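Local coordinates for protein SusD homolog (Bacteroides ovatus, PDB 4F53) that probably binds mucin O-glycans at the cell surface as a SusD-like outer-membrane lipoprotein with a TPR-like helical fold, at residues A63-G68 with D260-A265; S72-T77 with I309-Y314; V303-G308 with Q319-M324; Q313-S318 with Q402-S407. All coordinates share one frame; numbering follows the deposited sequence.

In the fold
All four contacts lie on the same side of the centre of a largely helical, TPR-like chain. Interaction 1, the pairing of strands 62-64 and 261-263, is the most central, its centre about 6 Å from that of interaction 3 and about 10 Å from that of interaction 2. Along the chain it closes before interactions 3 and 4 open, whereas the segments of interactions 1 and 2 alternate, as do those of 3 and 4. Interactions 2, 3 and 4 all draw on the loop between helix 288-291 and strand 332-335; 2 and 4 share Gln-313 and Tyr-314. One loop thereby joins regions more than 230 residues apart in sequence.

Interaction 1 of 4, residues A63-G68 with D260-A265; sequences ADSNLG and DARISA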
loop_
_atom_site.group_PDB
_atom_site.type_symbol
_atom_site.label_atom_id
_atom_site.label_comp_id
_atom_site.label_asym_id
_atom_site.label_seq_id
_atom_site.Cartn_x
_atom_site.Cartn_y
_atom_site.Cartn_z
ATOM N N ALA A 63 -10.595 0.639 9.276
ATOM C CA ALA A 63 -11.506 -0.264 9.948
ATOM C C ALA A 63 -12.848 -0.141 9.264
ATOM O O ALA A 63 -13.447 0.931 9.286
ATOM C CB ALA A 63 -11.615 0.078 11.429
ATOM N N ASP A 64 -13.320 -1.223 8.639
ATOM C CA ASP A 64 -14.652 -1.293 8.033
ATOM C C ASP A 64 -15.692 -0.973 9.116
ATOM O O ASP A 64 -15.514 -1.364 10.272
ATOM C CB ASP A 64 -14.884 -2.663 7.380
ATOM C CG ASP A 64 -13.805 -3.061 6.353
ATOM O OD1 ASP A 64 -13.388 -2.178 5.546
ATOM O OD2 ASP A 64 -13.364 -4.259 6.366
ATOM N N SER A 65 -16.708 -0.164 8.759
ATOM C CA SER A 65 -17.752 0.334 9.673
ATOM C C SER A 65 -19.154 0.224 9.039
ATOM O O SER A 65 -20.015 1.062 9.286
ATOM C CB SER A 65 -17.461 1.779 10.068
ATOM O OG SER A 65 -17.371 2.600 8.917
ATOM N N ASN A 66 -19.366 -0.791 8.204
ATOM C CA ASN A 66 -20.659 -1.028 7.588
ATOM C C ASN A 66 -21.524 -1.813 8.603
ATOM O O ASN A 66 -21.152 -2.917 9.022
ATOM C CB ASN A 66 -20.493 -1.769 6.252
ATOM C CG ASN A 66 -21.789 -2.081 5.555
ATOM O OD1 ASN A 66 -22.544 -2.944 5.973
ATOM N ND2 ASN A 66 -22.071 -1.395 4.472
ATOM N N LEU A 67 -22.656 -1.225 9.008
ATOM C CA LEU A 67 -23.536 -1.805 10.028
ATOM C C LEU A 67 -24.640 -2.698 9.430
ATOM O O LEU A 67 -25.476 -3.204 10.172
ATOM C CB LEU A 67 -24.163 -0.679 10.887
ATOM C CG LEU A 67 -23.217 0.421 11.404
ATOM C CD1 LEU A 67 -23.990 1.524 12.124
ATOM C CD2 LEU A 67 -22.099 -0.150 12.273
ATOM N N GLY A 68 -24.607 -2.912 8.117
ATOM C CA GLY A 68 -25.581 -3.739 7.416
ATOM C C GLY A 68 -25.359 -5.240 7.536
ATOM O O GLY A 68 -24.387 -5.706 8.153
ATOM N N ASP A 260 -18.739 3.580 5.162
ATOM C CA ASP A 260 -18.396 2.162 5.073
ATOM C C ASP A 260 -17.061 1.903 5.746
ATOM O O ASP A 260 -16.765 0.745 6.088
ATOM C CB ASP A 260 -18.307 1.696 3.600
ATOM C CG ASP A 260 -19.622 1.329 2.947
ATOM O OD1 ASP A 260 -20.603 1.089 3.681
ATOM O OD2 ASP A 260 -19.664 1.268 1.702
ATOM N N ALA A 261 -16.248 2.975 5.903
ATOM C CA ALA A 261 -14.903 2.911 6.476
ATOM C C ALA A 261 -14.672 3.982 7.547
ATOM O O ALA A 261 -15.233 5.076 7.485
ATOM C CB ALA A 261 -13.866 3.076 5.366
ATOM N N ARG A 262 -13.830 3.647 8.528
ATOM C CA ARG A 262 -13.395 4.573 9.578
ATOM C C ARG A 262 -11.896 4.393 9.764
ATOM O O ARG A 262 -11.331 3.428 9.249
ATOM C CB ARG A 262 -14.173 4.351 10.903
ATOM C CG ARG A 262 -15.612 4.920 10.873
ATOM C CD ARG A 262 -15.575 6.431 10.737
ATOM N NE ARG A 262 -16.887 7.066 10.659
ATOM C CZ ARG A 262 -17.495 7.405 9.524
ATOM N NH1 ARG A 262 -16.958 7.082 8.354
ATOM N NH2 ARG A 262 -18.657 8.040 9.550
ATOM N N ILE A 263 -11.240 5.322 10.467
ATOM C CA ILE A 263 -9.799 5.192 10.766
ATOM C C ILE A 263 -9.644 4.015 11.743
ATOM O O ILE A 263 -10.507 3.823 12.612
ATOM C CB ILE A 263 -9.243 6.532 11.349
ATOM C CG1 ILE A 263 -9.379 7.690 10.340
ATOM C CG2 ILE A 263 -7.781 6.415 11.879
ATOM C CD1 ILE A 263 -8.625 7.529 8.998
ATOM N N SER A 264 -8.575 3.237 11.600
ATOM C CA SER A 264 -8.284 2.105 12.484
ATOM C C SER A 264 -7.872 2.571 13.868
ATOM O O SER A 264 -7.299 3.664 14.050
ATOM C CB SER A 264 -7.164 1.246 11.902
ATOM O OG SER A 264 -5.926 1.930 11.949
ATOM N N ALA A 265 -8.127 1.712 14.842
ATOM C CA ALA A 265 -7.746 1.933 16.230
ATOM C C ALA A 265 -6.187 1.952 16.351
ATOM O O ALA A 265 -5.647 2.710 17.154
ATOM C CB ALA A 265 -8.348 0.842 17.099
HETATM O O HOH W 1 -14.895 -0.362 4.366
#
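The backbone carbonyl oxygen of Asp-260 is gripped twice. Ser-65 N donates to Asp-260 O over 2.8 Å with a nearly straight N-H line (176°), yet it arrives from above the carbonyl plane. A water gives a second bond to the same oxygen and also donates to Asp-64 OD1, so it bridges the two segments. The other carboxylate oxygen of Asp-64, OD2, is held in a salt bridge by Arg-74. Next to this site, Asn-66 and Asp-260 lie side by side and point the same way. With CG of Asn-66 turned anti to its own N (chi1 179°), ND2 reaches Asp-260 OD1 at 3.0 Å; the acceptor lies in the amide plane, whereas the amide meets the carboxylate from above its plane. Asn-66 OD1 turns back to Gly-68 N, closing an Asx turn. This turn follows the short antiparallel pairing of strands 62-64 and 261-263, in which Ala-63 and Arg-262 form a hydrogen-bonded pair, Ala-63 N to Arg-262 O at 2.9 Å and Arg-262 N to Ala-63 O at 2.8 Å. Asp-64 and Ala-261 are a non-hydrogen-bonded pair, their side chains facing helix 44-58. An alanine in place of Asn-66 is likely to leave Asp-260 OD1 without this amide donor and the turn at Gly-68 without its side-chain acceptor. On the face of Ala-63 and Arg-262, Ser-65 CB packs on Arg-262 CG at 3.7 Å, while Ser-65 OG bonds to Ser-259 O. The Arg-262 chain bends at chi2 (-65°), and its NH1 folds back to Ala-261 O.

Interaction 2 of 4, residues S72-T77 with I309-Y314; sequences SGRYAT and ILQGQY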
loop_
_atom_site.group_PDB
_atom_site.type_symbol
_atom_site.label_atom_id
_atom_site.label_comp_id
_atom_site.label_asym_id
_atom_site.label_seq_id
_atom_site.Cartn_x
_atom_site.Cartn_y
_atom_site.Cartn_z
ATOM N N SER A 72 -21.665 -10.903 3.369
ATOM C CA SER A 72 -21.587 -12.232 3.992
ATOM C C SER A 72 -20.286 -12.346 4.820
ATOM O O SER A 72 -20.247 -13.011 5.860
ATOM C CB SER A 72 -21.645 -13.322 2.926
ATOM O OG SER A 72 -20.516 -13.253 2.063
ATOM N N GLY A 73 -19.245 -11.674 4.349
ATOM C CA GLY A 73 -17.939 -11.631 4.988
ATOM C C GLY A 73 -17.089 -10.562 4.357
ATOM O O GLY A 73 -17.538 -9.880 3.425
ATOM N N ARG A 74 -15.867 -10.381 4.876
ATOM C CA ARG A 74 -14.947 -9.350 4.384
ATOM C C ARG A 74 -13.514 -9.871 4.327
ATOM O O ARG A 74 -13.207 -10.894 4.932
ATOM C CB ARG A 74 -15.000 -8.096 5.299
ATOM C CG ARG A 74 -16.392 -7.494 5.548
ATOM C CD ARG A 74 -16.341 -6.077 6.123
ATOM N NE ARG A 74 -15.395 -5.930 7.234
ATOM C CZ ARG A 74 -15.624 -6.310 8.488
ATOM N NH1 ARG A 74 -16.774 -6.884 8.816
ATOM N NH2 ARG A 74 -14.706 -6.120 9.423
ATOM N N TYR A 75 -12.630 -9.155 3.629
ATOM C CA TYR A 75 -11.208 -9.487 3.606
ATOM C C TYR A 75 -10.631 -9.424 5.037
ATOM O O TYR A 75 -9.904 -10.323 5.440
ATOM C CB TYR A 75 -10.416 -8.534 2.690
ATOM C CG TYR A 75 -10.917 -8.401 1.266
ATOM C CD1 TYR A 75 -10.651 -9.388 0.317
ATOM C CD2 TYR A 75 -11.519 -7.225 0.827
ATOM C CE1 TYR A 75 -11.047 -9.238 -1.018
ATOM C CE2 TYR A 75 -11.892 -7.048 -0.510
ATOM C CZ TYR A 75 -11.657 -8.059 -1.429
ATOM O OH TYR A 75 -12.050 -7.874 -2.737
ATOM N N ALA A 76 -11.003 -8.371 5.803
ATOM C CA ALA A 76 -10.543 -8.099 7.162
ATOM C C ALA A 76 -10.760 -9.274 8.102
ATOM O O ALA A 76 -9.879 -9.557 8.910
ATOM C CB ALA A 76 -11.237 -6.859 7.717
ATOM N N THR A 77 -11.917 -9.960 8.003
ATOM C CA THR A 77 -12.227 -11.091 8.883
ATOM C C THR A 77 -11.857 -12.439 8.201
ATOM O O THR A 77 -12.147 -13.495 8.736
ATOM C CB THR A 77 -13.695 -11.004 9.368
ATOM O OG1 THR A 77 -14.567 -10.865 8.244
ATOM C CG2 THR A 77 -13.908 -9.848 10.324
ATOM N N ILE A 309 -13.838 -6.426 12.995
ATOM C CA ILE A 309 -15.106 -6.661 13.712
ATOM C C ILE A 309 -15.995 -7.472 12.749
ATOM O O ILE A 309 -16.091 -7.120 11.574
ATOM C CB ILE A 309 -15.784 -5.347 14.194
ATOM C CG1 ILE A 309 -14.907 -4.598 15.233
ATOM C CG2 ILE A 309 -17.204 -5.631 14.729
ATOM C CD1 ILE A 309 -15.338 -3.121 15.498
ATOM N N LEU A 310 -16.558 -8.587 13.210
ATOM C CA LEU A 310 -17.376 -9.438 12.351
ATOM C C LEU A 310 -18.609 -8.690 11.918
ATOM O O LEU A 310 -19.211 -7.967 12.720
ATOM C CB LEU A 310 -17.773 -10.753 13.070
ATOM C CG LEU A 310 -18.241 -11.934 12.187
ATOM C CD1 LEU A 310 -17.045 -12.673 11.536
ATOM C CD2 LEU A 310 -19.035 -12.952 13.012
ATOM N N GLN A 311 -18.978 -8.855 10.639
ATOM C CA GLN A 311 -20.200 -8.289 10.079
ATOM C C GLN A 311 -21.370 -8.760 10.934
ATOM O O GLN A 311 -21.469 -9.957 11.226
ATOM C CB GLN A 311 -20.361 -8.717 8.610
ATOM C CG GLN A 311 -21.292 -7.821 7.808
ATOM C CD GLN A 311 -20.731 -6.463 7.453
ATOM O OE1 GLN A 311 -19.534 -6.188 7.570
ATOM N NE2 GLN A 311 -21.612 -5.561 7.034
ATOM N N GLY A 312 -22.164 -7.803 11.409
ATOM C CA GLY A 312 -23.314 -8.050 12.269
ATOM C C GLY A 312 -23.010 -7.932 13.750
ATOM O O GLY A 312 -23.911 -8.104 14.567
ATOM N N GLN A 313 -21.750 -7.637 14.123
ATOM C CA GLN A 313 -21.328 -7.569 15.531
ATOM C C GLN A 313 -20.712 -6.225 15.897
ATOM O O GLN A 313 -19.809 -6.155 16.730
ATOM C CB GLN A 313 -20.352 -8.711 15.847
ATOM C CG GLN A 313 -21.044 -10.065 15.790
ATOM C CD GLN A 313 -20.157 -11.233 16.100
ATOM O OE1 GLN A 313 -18.929 -11.137 16.175
ATOM N NE2 GLN A 313 -20.770 -12.386 16.272
ATOM N N TYR A 314 -21.231 -5.151 15.293
ATOM C CA TYR A 314 -20.781 -3.784 15.556
ATOM C C TYR A 314 -21.635 -3.122 16.593
ATOM O O TYR A 314 -22.859 -3.318 16.596
ATOM C CB TYR A 314 -20.880 -2.938 14.284
ATOM C CG TYR A 314 -19.806 -3.201 13.262
ATOM C CD1 TYR A 314 -19.969 -4.186 12.285
ATOM C CD2 TYR A 314 -18.651 -2.434 13.228
ATOM C CE1 TYR A 314 -18.976 -4.432 11.337
ATOM C CE2 TYR A 314 -17.656 -2.666 12.285
ATOM C CZ TYR A 314 -17.827 -3.662 11.339
ATOM O OH TYR A 314 -16.871 -3.866 10.400
HETATM O O HOH W 2 -17.388 -10.320 8.499
#
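A bend at chi3 (-47°) in the otherwise outstretched Arg-74 turns its guanidinium end-on to the carbonyl of Ile-309, and a bend at chi2 (73°) in Gln-311 swings OE1 across the arginine. Two nitrogens then hold one oxygen: Arg-74 NH2 lies 2.7 Å from Ile-309 O and Arg-74 NH1 lies 2.9 Å from the same atom. The oxygen sits in the guanidinium plane, and NH1 approaches nearly along the C=O axis. NH1 also donates to Gln-311 OE1 at 3.1 Å, with the amide oxygen tilted 28° out of the guanidinium plane. Tyr-314 comes from the opposite direction and sets its hydroxyl over one guanidinium face, 3.3 Å from Arg-74 CZ, without a hydrogen bond to the arginine; Tyr-314 OH has a weak one to Asp-64 O. On the Thr-77 side, CG2 touches Ile-309 O at 3.7 Å, and a water joins Thr-77 OG1 to Gln-311 N. Thr-77 OG1 is bonded chiefly to Asn-79 OD1, and Gln-311 NE2 bonds to Gly-68 O. Gln-313 N closes a type II turn onto Leu-310 O, with Gly-312 at its positive-phi corner. The loop before helix 82-106 is thus joined to the loop after helix 288-291. The arginine's charge is probably partly offset by the carboxylate already paired with NE, while NH1 and NH2 serve neutral oxygens of the partner loop.

Interaction 3 of 4, residues V303-G308 with Q319-M324; sequences VGLRRG and QGSSCM
Ser-322 and Val-303 meet closely through a pair of bonds running in opposite directions. Ser-322 N donates to Val-303 O at 2.8 Å and nearly straight (167°), while Val-303 N donates to Ser-322 OG at 3.0 Å. The hydroxyl is placed there by a first torsion that sets OG anti to the carbonyl carbon, beside the backbone N (chi1 -79°), and Ser-322 CB packs 3.4 Å from Val-303 O. Ser-322 OG is bonded most strongly to Asp-284 O, outside the two segments. One residue away the contact is less direct. Ser-321 aims its side chain at the 303-308 segment, and its OG touches carbon rather than a polar atom: Leu-305 CB lies 3.6 Å from Ser-321 OG, and Leu-305 CD1 is 3.7 Å from it. With CG anti to N (chi1 -178°), Leu-305 presents CB and CD1 to the hydroxyl. Here a water takes over the bridging, donating to Gly-304 O at 2.8 Å and to Ser-321 OG at 2.8 Å. The strongest polar partner of that hydroxyl is Ser-318 O. Both segments belong to the long loop between helix 288-291 and strand 332-335, with ten residues between them. Leu-305 and Ser-322 each have a backbone bond to Ile-263, which ties both segments to strand 261-263. The polar atoms along this seam are therefore met by backbone groups, two serine hydroxyls and one water, with no charged pair across it.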
loop_
_atom_site.group_PDB
_atom_site.type_symbol
_atom_site.label_atom_id
_atom_site.label_comp_id
_atom_site.label_asym_id
_atom_site.label_seq_id
_atom_site.Cartn_x
_atom_site.Cartn_y
_atom_site.Cartn_z
ATOM N N VAL A 303 -9.846 8.815 17.837
ATOM C CA VAL A 303 -9.998 7.423 18.223
ATOM C C VAL A 303 -10.618 6.633 17.061
ATOM O O VAL A 303 -11.709 6.943 16.580
ATOM C CB VAL A 303 -10.765 7.257 19.567
ATOM C CG1 VAL A 303 -12.185 7.863 19.528
ATOM C CG2 VAL A 303 -10.766 5.797 20.031
ATOM N N GLY A 304 -9.881 5.632 16.612
ATOM C CA GLY A 304 -10.294 4.789 15.508
ATOM C C GLY A 304 -11.166 3.640 15.940
ATOM O O GLY A 304 -11.440 3.454 17.131
ATOM N N LEU A 305 -11.610 2.865 14.967
ATOM C CA LEU A 305 -12.430 1.693 15.217
ATOM C C LEU A 305 -11.544 0.428 15.085
ATOM O O LEU A 305 -10.583 0.412 14.315
ATOM C CB LEU A 305 -13.586 1.706 14.193
ATOM C CG LEU A 305 -14.638 0.611 14.236
ATOM C CD1 LEU A 305 -15.478 0.699 15.503
ATOM C CD2 LEU A 305 -15.514 0.697 13.016
ATOM N N ARG A 306 -11.851 -0.611 15.863
ATOM C CA ARG A 306 -11.123 -1.862 15.816
ATOM C C ARG A 306 -11.301 -2.519 14.431
ATOM O O ARG A 306 -12.426 -2.562 13.904
ATOM C CB ARG A 306 -11.626 -2.799 16.936
ATOM C CG ARG A 306 -10.854 -4.113 17.083
ATOM C CD ARG A 306 -9.480 -3.916 17.716
ATOM N NE ARG A 306 -8.727 -5.170 17.730
ATOM C CZ ARG A 306 -8.748 -6.041 18.729
ATOM N NH1 ARG A 306 -9.459 -5.791 19.825
ATOM N NH2 ARG A 306 -8.074 -7.173 18.639
ATOM N N ARG A 307 -10.187 -2.976 13.831
ATOM C CA ARG A 307 -10.234 -3.685 12.546
ATOM C C ARG A 307 -10.646 -5.129 12.796
ATOM O O ARG A 307 -10.307 -5.682 13.849
ATOM C CB ARG A 307 -8.879 -3.645 11.825
ATOM C CG ARG A 307 -8.391 -2.264 11.406
ATOM C CD ARG A 307 -6.981 -2.342 10.821
ATOM N NE ARG A 307 -6.038 -2.785 11.856
ATOM C CZ ARG A 307 -5.426 -3.958 11.869
ATOM N NH1 ARG A 307 -5.522 -4.777 10.828
ATOM N NH2 ARG A 307 -4.674 -4.303 12.902
ATOM N N GLY A 308 -11.341 -5.732 11.834
ATOM C CA GLY A 308 -11.743 -7.124 11.937
ATOM C C GLY A 308 -12.957 -7.414 12.795
ATOM O O GLY A 308 -13.105 -8.540 13.272
ATOM N N GLN A 319 -19.892 4.343 13.791
ATOM C CA GLN A 319 -19.536 5.338 12.760
ATOM C C GLN A 319 -19.192 6.705 13.398
ATOM O O GLN A 319 -18.686 7.576 12.709
ATOM C CB GLN A 319 -20.603 5.438 11.673
ATOM C CG GLN A 319 -20.792 4.104 10.927
ATOM C CD GLN A 319 -21.902 4.115 9.902
ATOM O OE1 GLN A 319 -22.733 5.022 9.844
ATOM N NE2 GLN A 319 -21.917 3.119 9.038
ATOM N N GLY A 320 -19.335 6.815 14.721
ATOM C CA GLY A 320 -18.900 7.970 15.492
ATOM C C GLY A 320 -17.379 8.001 15.642
ATOM O O GLY A 320 -16.826 9.011 16.068
ATOM N N SER A 321 -16.676 6.896 15.290
ATOM C CA SER A 321 -15.205 6.772 15.304
ATOM C C SER A 321 -14.590 7.794 14.360
ATOM O O SER A 321 -15.265 8.227 13.422
ATOM C CB SER A 321 -14.773 5.362 14.896
ATOM O OG SER A 321 -15.347 4.399 15.762
ATOM N N SER A 322 -13.317 8.170 14.596
ATOM C CA SER A 322 -12.568 9.119 13.753
ATOM C C SER A 322 -12.662 8.732 12.282
ATOM O O SER A 322 -12.554 7.555 11.922
ATOM C CB SER A 322 -11.106 9.211 14.184
ATOM O OG SER A 322 -10.989 10.037 15.332
ATOM N N CYS A 323 -12.931 9.743 11.453
ATOM C CA CYS A 323 -13.129 9.646 10.014
ATOM C C CYS A 323 -12.047 10.439 9.295
ATOM O O CYS A 323 -11.660 11.521 9.746
ATOM C CB CYS A 323 -14.522 10.164 9.664
ATOM S SG CYS A 323 -14.992 9.930 7.930
HETATM N N MSE A 324 -11.588 9.912 8.142
HETATM C CA MSE A 324 -10.575 10.574 7.306
HETATM C C MSE A 324 -11.039 11.963 6.925
HETATM O O MSE A 324 -12.233 12.173 6.688
HETATM C CB MSE A 324 -10.325 9.727 6.043
HETATM C CG MSE A 324 -9.180 10.183 5.152
HETATM SE SE MSE A 324 -8.940 8.848 3.728
HETATM C CE MSE A 324 -7.637 9.799 2.625
HETATM O O HOH W 3 -14.093 3.667 18.143
#

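Interaction 4 of 4, residues Q313-S318 with Q402-S407; sequences QYNSWS and QTYDYS
The indole of Trp-317 carries the amide of Gln-402 on one face, planes 13° apart, with Gln-402 NE2 offset toward the rim. Gln-402 CG adds a CH-pi contact, 4.1 Å from the centroid of the six-membered Trp-317 ring. On the Tyr-404 ring, Gln-313 O sits over the centre of one face and Thr-403 CG2 over the other, with Asn-315 OD1 at the edge. The same oxygen lies in the plane of the Tyr-406 ring and takes its hydroxyl bond, Tyr-406 OH to Gln-313 O at 2.6 Å. Here the loop between helix 288-291 and strand 332-335 meets that between helices 379-383 and 423-438. Asn-315 opens a type I turn closed at Ser-318, and its amide pairs with the Tyr-404 backbone, Tyr-404 N to Asn-315 OD1 and Asn-315 ND2 to Tyr-404 O both at 2.8 Å. Bent at chi2 (-53°), Gln-402 accepts at OE1 from Trp-317 N (2.9 Å), while its NE2 donates to Ser-316 OG at 3.0 Å and bonds to Ser-400 O. Losing this side chain to an alanine would probably leave Trp-317 N and Ser-316 OG without their mates and remove the amide stacked on the indole. A water links Gln-313 OE1 to Tyr-406 OH.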
loop_
_atom_site.group_PDB
_atom_site.type_symbol
_atom_site.label_atom_id
_atom_site.label_comp_id
_atom_site.label_asym_id
_atom_site.label_seq_id
_atom_site.Cartn_x
_atom_site.Cartn_y
_atom_site.Cartn_z
ATOM N N GLN A 313 -21.750 -7.637 14.123
ATOM C CA GLN A 313 -21.328 -7.569 15.531
ATOM C C GLN A 313 -20.712 -6.225 15.897
ATOM O O GLN A 313 -19.809 -6.155 16.730
ATOM C CB GLN A 313 -20.352 -8.711 15.847
ATOM C CG GLN A 313 -21.044 -10.065 15.790
ATOM C CD GLN A 313 -20.157 -11.233 16.100
ATOM O OE1 GLN A 313 -18.929 -11.137 16.175
ATOM N NE2 GLN A 313 -20.770 -12.386 16.272
ATOM N N TYR A 314 -21.231 -5.151 15.293
ATOM C CA TYR A 314 -20.781 -3.784 15.556
ATOM C C TYR A 314 -21.635 -3.122 16.593
ATOM O O TYR A 314 -22.859 -3.318 16.596
ATOM C CB TYR A 314 -20.880 -2.938 14.284
ATOM C CG TYR A 314 -19.806 -3.201 13.262
ATOM C CD1 TYR A 314 -19.969 -4.186 12.285
ATOM C CD2 TYR A 314 -18.651 -2.434 13.228
ATOM C CE1 TYR A 314 -18.976 -4.432 11.337
ATOM C CE2 TYR A 314 -17.656 -2.666 12.285
ATOM C CZ TYR A 314 -17.827 -3.662 11.339
ATOM O OH TYR A 314 -16.871 -3.866 10.400
ATOM N N ASN A 315 -21.019 -2.262 17.420
ATOM C CA ASN A 315 -21.794 -1.407 18.318
ATOM C C ASN A 315 -22.500 -0.390 17.402
ATOM O O ASN A 315 -21.879 0.037 16.419
ATOM C CB ASN A 315 -20.869 -0.737 19.331
ATOM C CG ASN A 315 -20.536 -1.589 20.526
ATOM O OD1 ASN A 315 -21.363 -2.351 21.041
ATOM N ND2 ASN A 315 -19.331 -1.424 21.033
ATOM N N SER A 316 -23.782 -0.071 17.642
ATOM C CA SER A 316 -24.554 0.830 16.754
ATOM C C SER A 316 -23.966 2.252 16.599
ATOM O O SER A 316 -24.359 2.945 15.659
ATOM C CB SER A 316 -26.011 0.938 17.198
ATOM O OG SER A 316 -26.115 1.580 18.457
ATOM N N TRP A 317 -23.056 2.683 17.493
ATOM C CA TRP A 317 -22.467 4.027 17.410
ATOM C C TRP A 317 -21.074 4.035 16.782
ATOM O O TRP A 317 -20.427 5.083 16.778
ATOM C CB TRP A 317 -22.420 4.706 18.795
ATOM C CG TRP A 317 -23.761 4.894 19.452
ATOM C CD1 TRP A 317 -24.990 4.754 18.876
ATOM C CD2 TRP A 317 -23.995 5.262 20.815
ATOM N NE1 TRP A 317 -25.972 4.951 19.806
ATOM C CE2 TRP A 317 -25.392 5.285 21.005
ATOM C CE3 TRP A 317 -23.158 5.593 21.893
ATOM C CZ2 TRP A 317 -25.977 5.620 22.238
ATOM C CZ3 TRP A 317 -23.734 5.904 23.118
ATOM C CH2 TRP A 317 -25.127 5.913 23.284
ATOM N N SER A 318 -20.645 2.897 16.188
ATOM C CA SER A 318 -19.329 2.695 15.551
ATOM C C SER A 318 -18.928 3.746 14.514
ATOM O O SER A 318 -17.731 4.014 14.370
ATOM C CB SER A 318 -19.254 1.321 14.890
ATOM O OG SER A 318 -19.307 0.327 15.891
ATOM N N GLN A 402 -24.719 -0.337 23.656
ATOM C CA GLN A 402 -23.445 -0.703 23.032
ATOM C C GLN A 402 -22.936 -1.946 23.731
ATOM O O GLN A 402 -22.277 -1.850 24.762
ATOM C CB GLN A 402 -22.424 0.462 23.075
ATOM C CG GLN A 402 -22.931 1.834 22.575
ATOM C CD GLN A 402 -23.550 1.806 21.213
ATOM O OE1 GLN A 402 -22.865 1.688 20.202
ATOM N NE2 GLN A 402 -24.867 1.895 21.158
ATOM N N THR A 403 -23.283 -3.120 23.176
ATOM C CA THR A 403 -23.038 -4.470 23.714
ATOM C C THR A 403 -21.566 -4.915 23.713
ATOM O O THR A 403 -21.138 -5.606 24.638
ATOM C CB THR A 403 -23.894 -5.448 22.880
ATOM O OG1 THR A 403 -25.269 -5.215 23.208
ATOM C CG2 THR A 403 -23.557 -6.928 23.116
ATOM N N TYR A 404 -20.809 -4.551 22.676
ATOM C CA TYR A 404 -19.463 -5.044 22.461
ATOM C C TYR A 404 -18.362 -4.158 23.040
ATOM O O TYR A 404 -18.539 -2.960 23.228
ATOM C CB TYR A 404 -19.240 -5.252 20.956
ATOM C CG TYR A 404 -20.301 -6.108 20.290
ATOM C CD1 TYR A 404 -20.206 -7.498 20.290
ATOM C CD2 TYR A 404 -21.401 -5.530 19.662
ATOM C CE1 TYR A 404 -21.185 -8.294 19.686
ATOM C CE2 TYR A 404 -22.381 -6.315 19.050
ATOM C CZ TYR A 404 -22.264 -7.697 19.057
ATOM O OH TYR A 404 -23.211 -8.474 18.437
ATOM N N ASP A 405 -17.221 -4.786 23.334
ATOM C CA ASP A 405 -16.008 -4.145 23.836
ATOM C C ASP A 405 -14.831 -4.651 22.993
ATOM O O ASP A 405 -14.372 -5.783 23.184
ATOM C CB ASP A 405 -15.799 -4.426 25.342
ATOM C CG ASP A 405 -14.490 -3.879 25.895
ATOM O OD1 ASP A 405 -13.941 -2.932 25.293
ATOM O OD2 ASP A 405 -14.026 -4.385 26.945
ATOM N N TYR A 406 -14.353 -3.815 22.055
ATOM C CA TYR A 406 -13.279 -4.204 21.158
ATOM C C TYR A 406 -11.921 -3.647 21.595
ATOM O O TYR A 406 -11.000 -3.572 20.791
ATOM C CB TYR A 406 -13.633 -3.829 19.710
ATOM C CG TYR A 406 -14.720 -4.729 19.160
ATOM C CD1 TYR A 406 -14.509 -6.096 19.010
ATOM C CD2 TYR A 406 -15.987 -4.231 18.870
ATOM C CE1 TYR A 406 -15.522 -6.944 18.563
ATOM C CE2 TYR A 406 -16.994 -5.061 18.373
ATOM C CZ TYR A 406 -16.762 -6.422 18.244
ATOM O OH TYR A 406 -17.734 -7.261 17.751
ATOM N N SER A 407 -11.766 -3.385 22.904
ATOM C CA SER A 407 -10.499 -2.966 23.510
ATOM C C SER A 407 -9.411 -4.031 23.255
ATOM O O SER A 407 -9.708 -5.226 23.162
ATOM C CB SER A 407 -10.670 -2.762 25.015
ATOM O OG SER A 407 -11.682 -1.821 25.338
HETATM O O HOH W 4 -16.670 -9.252 16.098
HETATM O O HOH W 5 -23.224 -11.610 17.940
#